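Local coordinates for protein lasso peptide isopeptidase AtxE2 (Asticcacaulis excentricus, PDB 5TXE) that hydrolyses the isopeptide bond of the lasso peptides astexin-2 and astexin-3, recognising their threaded shape and converting them to linear peptides, at residues F416-V420 with S440-L444; I435-S439 with A527-V533; F543-S549 with T600-S606. The protein carries 1 engineered substitution. All coordinates share one frame; numbering follows the deposited sequence.

Contact 1 (F416-V420 with S440-L444); sequences FSDLV and SRGFL
Phe-416 turns the edge of its ring to the backbone of Ser-440: CE2 of Phe-416 stands 3.8 Å from Ser-440 O, which lies in the plane of the ring. The first torsion, chi1 83°, sets CG between the backbone N and the carbonyl carbon and brings the edge of the ring to the start of 440-444. Farther round the same rim, Phe-416 CZ meets the aliphatic CG of Arg-441 at 4.2 Å. The guanidinium group continues past the ring, with Phe-416 CE1 over one of its faces, and Arg-441 NH1 is hydrogen-bonded to Ser-326 O. His-468 stacks with the ring of Phe-416 and also holds the backbone N of Ser-440 through its ND1.

Segment 416-420 belongs to strand 414-421, second from one border of the mixed sheet of the alpha/beta-hydrolase domain, whereas 440-444 is loop that follows strand 431-436. The loop lies against the side of the strand that carries Phe-416, Asp-418 and Val-420.

Ser-440 and Asp-418 supply the polar centre of the contact. Ser-440 OG donates to Asp-418 OD2 (2.7 Å), which receives it on its anti lone pair, the one directed away from OD1. The other carboxylate oxygen, OD1, forms a salt bridge with Arg-404, and Ser-440 OG has a second hydrogen-bond partner in Ser-466 OG, so both groups are tied into the neighbouring strands. Asp-418 OD2 also lies 3.1 Å from Ser-440 O; both are acceptors, and the hydroxyl bond together with the arginine probably offsets their repulsion.

Beyond this pair the contact turns apolar. Val-420 CG2 and Leu-444 CD1 touch at 3.7 Å, the two side chains sliding past one another in opposite directions beside Ile-454.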
# COMPACT_ATOMS: atom_id res chain seq x y z
N PHE A 416 10.43 3.23 -15.28
CA PHE A 416 9.83 4.56 -15.29
C PHE A 416 9.91 5.19 -13.89
O PHE A 416 10.13 4.48 -12.89
CB PHE A 416 8.41 4.52 -15.85
CG PHE A 416 7.33 4.12 -14.84
CD1 PHE A 416 6.98 2.80 -14.66
CD2 PHE A 416 6.65 5.10 -14.12
CE1 PHE A 416 5.96 2.43 -13.78
CE2 PHE A 416 5.65 4.76 -13.21
CZ PHE A 416 5.30 3.42 -13.05
N SER A 417 9.78 6.51 -13.87
CA SER A 417 9.60 7.26 -12.65
C SER A 417 9.02 8.60 -12.99
O SER A 417 8.96 8.93 -14.15
CB SER A 417 10.94 7.44 -11.96
OG SER A 417 11.38 6.20 -11.43
N ASP A 418 8.57 9.37 -12.00
CA ASP A 418 7.98 10.68 -12.23
C ASP A 418 8.86 11.78 -11.67
O ASP A 418 9.36 11.65 -10.58
CB ASP A 418 6.56 10.75 -11.67
CG ASP A 418 5.55 9.91 -12.51
OD1 ASP A 418 5.46 10.13 -13.77
OD2 ASP A 418 4.85 9.01 -11.95
N LEU A 419 9.11 12.82 -12.47
CA LEU A 419 9.82 13.98 -12.08
C LEU A 419 8.79 15.04 -11.76
O LEU A 419 7.88 15.30 -12.53
CB LEU A 419 10.74 14.42 -13.19
CG LEU A 419 11.41 15.77 -12.96
CD1 LEU A 419 12.35 15.70 -11.78
CD2 LEU A 419 12.18 16.26 -14.21
N VAL A 420 8.93 15.67 -10.59
CA VAL A 420 8.03 16.72 -10.19
C VAL A 420 8.82 17.97 -9.99
O VAL A 420 9.85 17.94 -9.31
CB VAL A 420 7.36 16.35 -8.88
CG1 VAL A 420 6.25 17.33 -8.52
CG2 VAL A 420 6.81 14.92 -8.96
N SER A 440 5.03 4.74 -8.08
CA SER A 440 4.62 5.99 -8.68
C SER A 440 3.52 5.81 -9.70
O SER A 440 3.47 6.55 -10.68
CB SER A 440 5.82 6.70 -9.33
OG SER A 440 5.50 8.09 -9.45
N ARG A 441 2.58 4.89 -9.48
CA ARG A 441 1.55 4.67 -10.49
C ARG A 441 0.41 5.64 -10.40
O ARG A 441 -0.24 5.91 -11.41
CB ARG A 441 0.98 3.25 -10.44
CG ARG A 441 2.04 2.19 -10.65
CD ARG A 441 1.40 0.82 -10.99
NE ARG A 441 2.36 -0.08 -11.60
CZ ARG A 441 2.48 -0.30 -12.91
NH1 ARG A 441 1.71 0.31 -13.82
NH2 ARG A 441 3.39 -1.16 -13.30
N GLY A 442 0.15 6.13 -9.19
CA GLY A 442 -1.12 6.78 -8.87
C GLY A 442 -0.84 8.19 -8.47
O GLY A 442 0.08 8.82 -8.99
N PHE A 443 -1.66 8.67 -7.53
CA PHE A 443 -1.58 10.05 -7.10
C PHE A 443 -0.27 10.29 -6.35
O PHE A 443 0.14 9.47 -5.56
CB PHE A 443 -2.81 10.39 -6.26
CG PHE A 443 -2.74 11.72 -5.64
CD1 PHE A 443 -2.55 12.86 -6.41
CD2 PHE A 443 -2.83 11.85 -4.22
CE1 PHE A 443 -2.43 14.13 -5.80
CE2 PHE A 443 -2.74 13.11 -3.61
CZ PHE A 443 -2.53 14.26 -4.40
N LEU A 444 0.42 11.36 -6.66
CA LEU A 444 1.66 11.72 -5.96
C LEU A 444 1.34 12.28 -4.60
O LEU A 444 1.05 13.46 -4.47
CB LEU A 444 2.41 12.74 -6.78
CG LEU A 444 2.87 12.22 -8.17
CD1 LEU A 444 3.51 13.34 -8.96
CD2 LEU A 444 3.82 11.06 -8.10

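Contact 2 (I435-S439 with A527-V533); sequences IVQYS and ADGATTV. Engineered in segment 527-533: Ala-527 (natural residue Ser).
Tyr-438 brings one edge of its ring to Ala-527, an engineered residue in place of the nucleophilic serine: the CB of Ala-527 lies near the ring plane, 3.8 Å from Tyr-438 OH. The first backbone amides of helix 528-539 approach the ring obliquely, Asp-528 N and Gly-529 N each 3.5 Å from Tyr-438 CE2. Asp-528 CB packs against CZ of the tyrosine, its carboxylate plane turned 82° from the ring and its OD2 in a salt bridge with Arg-496. An aromatic side chain of the bound peptide meets Tyr-438 edge-to-face.

The second flat group, the amide of Gln-437, reaches the helix on an extended chain and comes close to the CA of Gly-529, where no side chain intervenes. Gln-437 NE2 makes a weak, bent bond to Gly-529 O (3.2 Å, 123° at the hydrogen) and a further hydrogen bond to Thr-524 O. On the other arm Gln-437 OE1 accepts from a water at 2.6 Å, which also bonds Thr-532 OG1 at 2.8 Å; with both ends engaged, the amide's rotation is fixed. Thr-532 OG1 is hydrogen-bonded to Arg-496 as well.

Ala-527, at the N-cap with positive phi (62°), takes the place of the serine in the Gly-X-Ser-X-Gly turn between strand and helix. This is the nucleophile elbow of alpha/beta hydrolases, here facing Tyr-438, the tyrosine that stabilises the alkoxide intermediate.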
# COMPACT_ATOMS: atom_id res chain seq x y z
N ILE A 435 14.44 12.26 -3.42
CA ILE A 435 13.92 11.02 -3.99
C ILE A 435 12.92 10.38 -3.00
O ILE A 435 13.26 10.19 -1.82
CB ILE A 435 15.05 10.05 -4.29
CG1 ILE A 435 16.04 10.68 -5.27
CG2 ILE A 435 14.49 8.79 -4.86
CD1 ILE A 435 17.34 9.92 -5.39
N VAL A 436 11.71 10.12 -3.50
CA VAL A 436 10.63 9.47 -2.79
C VAL A 436 10.39 8.11 -3.47
O VAL A 436 10.33 8.05 -4.70
CB VAL A 436 9.39 10.31 -2.80
CG1 VAL A 436 8.23 9.63 -2.12
CG2 VAL A 436 9.65 11.62 -2.16
N GLN A 437 10.25 7.04 -2.68
CA GLN A 437 10.09 5.70 -3.19
C GLN A 437 8.77 5.04 -2.69
O GLN A 437 8.16 5.52 -1.74
CB GLN A 437 11.25 4.84 -2.70
CG GLN A 437 12.62 5.44 -2.80
CD GLN A 437 13.67 4.46 -2.34
OE1 GLN A 437 13.92 3.44 -3.01
NE2 GLN A 437 14.26 4.71 -1.19
N TYR A 438 8.36 3.88 -3.22
CA TYR A 438 8.98 3.20 -4.36
C TYR A 438 7.95 2.76 -5.38
O TYR A 438 8.24 1.87 -6.19
CB TYR A 438 9.78 1.97 -3.93
CG TYR A 438 9.11 1.04 -2.93
CD1 TYR A 438 8.30 -0.04 -3.35
CD2 TYR A 438 9.28 1.22 -1.55
CE1 TYR A 438 7.71 -0.88 -2.44
CE2 TYR A 438 8.70 0.37 -0.64
CZ TYR A 438 7.93 -0.69 -1.07
OH TYR A 438 7.37 -1.53 -0.16
N SER A 439 6.76 3.39 -5.33
CA SER A 439 5.78 3.25 -6.38
C SER A 439 5.22 4.60 -6.77
O SER A 439 4.96 5.47 -5.93
CB SER A 439 4.65 2.26 -6.10
OG SER A 439 4.28 2.26 -4.78
N ALA A 527 9.75 1.00 4.41
CA ALA A 527 9.62 -0.41 4.05
C ALA A 527 10.77 -0.83 3.12
O ALA A 527 11.93 -0.63 3.47
CB ALA A 527 8.24 -0.67 3.45
N ASP A 528 10.49 -1.29 1.91
CA ASP A 528 11.56 -1.75 1.05
C ASP A 528 12.46 -0.58 0.68
O ASP A 528 13.63 -0.73 0.56
CB ASP A 528 11.03 -2.51 -0.17
CG ASP A 528 12.14 -3.32 -0.87
OD1 ASP A 528 12.72 -4.19 -0.19
OD2 ASP A 528 12.49 -3.01 -2.04
N GLY A 529 11.91 0.62 0.64
CA GLY A 529 12.68 1.80 0.42
C GLY A 529 13.59 2.14 1.55
O GLY A 529 14.62 2.78 1.31
N ALA A 530 13.24 1.74 2.78
CA ALA A 530 14.14 1.96 3.88
C ALA A 530 15.40 1.14 3.70
O ALA A 530 16.49 1.61 3.99
CB ALA A 530 13.50 1.60 5.20
N THR A 531 15.22 -0.10 3.27
CA THR A 531 16.37 -0.99 3.03
C THR A 531 17.30 -0.33 1.99
O THR A 531 18.53 -0.35 2.09
CB THR A 531 15.86 -2.34 2.53
OG1 THR A 531 14.84 -2.83 3.41
CG2 THR A 531 16.95 -3.37 2.43
N THR A 532 16.69 0.29 0.99
CA THR A 532 17.46 0.94 -0.06
C THR A 532 18.19 2.11 0.51
O THR A 532 19.29 2.38 0.15
CB THR A 532 16.53 1.34 -1.24
OG1 THR A 532 16.12 0.17 -1.94
CG2 THR A 532 17.18 2.29 -2.19
N VAL A 533 17.58 2.83 1.42
CA VAL A 533 18.29 3.92 2.05
C VAL A 533 19.50 3.44 2.78
O VAL A 533 20.55 4.07 2.71
CB VAL A 533 17.45 4.65 3.06
CG1 VAL A 533 18.27 5.69 3.79
CG2 VAL A 533 16.28 5.33 2.35
O HOH W 1 13.76 0.90 -3.18

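Contact 3 (F543-S549 with T600-S606); sequences FAAAVTS and TPLLIQS
Ala-546 and Leu-603 each use both backbone polar atoms in joining the two parallel strands. Ala-546 N donates to Pro-601 O at 2.9 Å, and Ala-546 O accepts from Leu-603 N in a nearly straight bond (170° at the hydrogen). Leu-603 O then takes Thr-548 N, while Thr-548 O takes Gln-605 N at 3.0 Å. Ala-545 and Val-547, whose backbones face the other way, are hydrogen-bonded to strand 521-525. Just before the strands begin, Thr-600 OG1 donates to Phe-543 O at 3.2 Å, adding a side-chain bond.

Thr-548 points OG1 anti to its own N (chi1 -178°), where Ser-550 O bonds it; CG2 of Thr-548 is left to lie beside Ile-604 CG1 at 3.7 Å. Ala-546 CB meets Leu-602 CD1 on this same face, which helix 528-539 packs against. The opposite face carries Val-547 and Leu-603 side by side, with Trp-656 of helix 643-662 against both.

At the far end Ser-549 O and Gln-605 O, two acceptors, come within 3.2 Å of each other. The Gln-605 side chain is held by Tyr-633, Arg-652 and Val-649 O. Ser-606 lies about 4 Å, side chain to side chain, from Glu-610, the probable acid of the charge relay system. The backbone bonds fix the register of the parallel strands, while Lys-640 NZ, bonded to Gln-605 O, probably eases the meeting of the two acceptors.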
# COMPACT_ATOMS: atom_id res chain seq x y z
N PHE A 543 24.53 10.58 -1.87
CA PHE A 543 23.42 11.26 -1.15
C PHE A 543 23.89 12.24 -0.11
O PHE A 543 24.68 11.92 0.72
CB PHE A 543 22.52 10.17 -0.57
CG PHE A 543 22.02 9.25 -1.62
CD1 PHE A 543 21.09 9.69 -2.54
CD2 PHE A 543 22.48 7.99 -1.72
CE1 PHE A 543 20.63 8.88 -3.51
CE2 PHE A 543 22.02 7.17 -2.71
CZ PHE A 543 21.09 7.61 -3.60
N ALA A 544 23.39 13.46 -0.13
CA ALA A 544 23.83 14.43 0.82
C ALA A 544 22.95 14.50 2.10
O ALA A 544 23.31 15.22 3.06
CB ALA A 544 23.85 15.78 0.17
N ALA A 545 21.79 13.85 2.08
CA ALA A 545 20.88 13.79 3.26
C ALA A 545 19.85 12.70 3.06
O ALA A 545 19.56 12.33 1.90
CB ALA A 545 20.22 15.12 3.50
N ALA A 546 19.37 12.12 4.16
CA ALA A 546 18.40 11.06 4.07
C ALA A 546 17.41 11.08 5.21
O ALA A 546 17.69 11.63 6.29
CB ALA A 546 19.09 9.73 3.97
N VAL A 547 16.23 10.51 4.93
CA VAL A 547 15.20 10.28 5.88
C VAL A 547 14.72 8.86 5.68
O VAL A 547 14.59 8.41 4.56
CB VAL A 547 14.03 11.23 5.69
CG1 VAL A 547 12.93 10.92 6.70
CG2 VAL A 547 14.51 12.67 5.90
N THR A 548 14.50 8.13 6.79
CA THR A 548 13.91 6.79 6.74
C THR A 548 12.85 6.66 7.83
O THR A 548 12.94 7.33 8.85
CB THR A 548 15.00 5.72 6.85
OG1 THR A 548 14.41 4.45 6.75
CG2 THR A 548 15.71 5.70 8.20
N SER A 549 11.87 5.81 7.65
CA SER A 549 10.84 5.59 8.67
C SER A 549 11.22 4.47 9.64
O SER A 549 10.61 4.33 10.68
CB SER A 549 9.56 5.19 8.02
OG SER A 549 9.72 3.87 7.50
N THR A 600 26.60 10.79 5.86
CA THR A 600 25.38 11.45 5.44
C THR A 600 24.42 11.68 6.61
O THR A 600 24.07 10.76 7.29
CB THR A 600 24.66 10.55 4.43
OG1 THR A 600 25.53 10.32 3.32
CG2 THR A 600 23.39 11.21 3.90
N PRO A 601 23.91 12.90 6.77
CA PRO A 601 22.85 13.19 7.73
C PRO A 601 21.66 12.30 7.54
O PRO A 601 21.15 12.19 6.43
CB PRO A 601 22.49 14.63 7.43
CG PRO A 601 23.75 15.23 6.85
CD PRO A 601 24.33 14.12 6.01
N LEU A 602 21.21 11.67 8.61
CA LEU A 602 20.08 10.75 8.55
C LEU A 602 19.09 11.06 9.67
O LEU A 602 19.45 11.12 10.88
CB LEU A 602 20.60 9.37 8.75
CG LEU A 602 19.55 8.27 8.84
CD1 LEU A 602 18.77 8.18 7.56
CD2 LEU A 602 20.16 6.93 9.19
N LEU A 603 17.85 11.28 9.26
CA LEU A 603 16.73 11.41 10.13
C LEU A 603 15.89 10.16 10.11
O LEU A 603 15.48 9.74 9.03
CB LEU A 603 15.90 12.59 9.74
CG LEU A 603 14.61 12.78 10.52
CD1 LEU A 603 14.88 13.18 11.94
CD2 LEU A 603 13.82 13.91 9.89
N ILE A 604 15.60 9.58 11.28
CA ILE A 604 14.72 8.40 11.37
C ILE A 604 13.42 8.79 12.10
O ILE A 604 13.46 9.25 13.26
CB ILE A 604 15.40 7.24 12.14
CG1 ILE A 604 16.79 6.93 11.53
CG2 ILE A 604 14.59 5.99 12.13
CD1 ILE A 604 17.73 6.23 12.50
N GLN A 605 12.29 8.59 11.45
CA GLN A 605 11.02 8.99 12.02
C GLN A 605 10.26 7.73 12.24
O GLN A 605 9.53 7.25 11.35
CB GLN A 605 10.30 9.94 11.09
CG GLN A 605 11.03 11.28 10.96
CD GLN A 605 10.12 12.45 10.70
OE1 GLN A 605 9.45 12.96 11.64
NE2 GLN A 605 10.13 12.97 9.47
N SER A 606 10.48 7.11 13.41
CA SER A 606 10.02 5.75 13.64
C SER A 606 8.75 5.66 14.49
O SER A 606 8.56 6.43 15.41
CB SER A 606 11.15 4.98 14.36
OG SER A 606 10.84 3.62 14.54

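In the fold
All three contacts reach the same mixed sheet of the alpha/beta-hydrolase domain. Contacts 1 and 2 cross along the chain, 435-439 running straight into 440-444, and their centres are 14 Å apart. Contact 2 holds the nucleophile position and Tyr-438 and also meets the bound peptide; the side chain of Ala-527 is about 4 Å from that of His-638 and about 8 Å from that of Glu-610, the probable charge relay partners. Contact 3, with its centre 12 Å from that of contact 2, backs the nucleophile helix directly, Ala-530 CB touching Thr-548 OG1 at 3.4 Å. In contact 1 the Ser-440 side chain is about 8 Å from that of Tyr-438, and its nearest atoms are about 12 Å from contact 3.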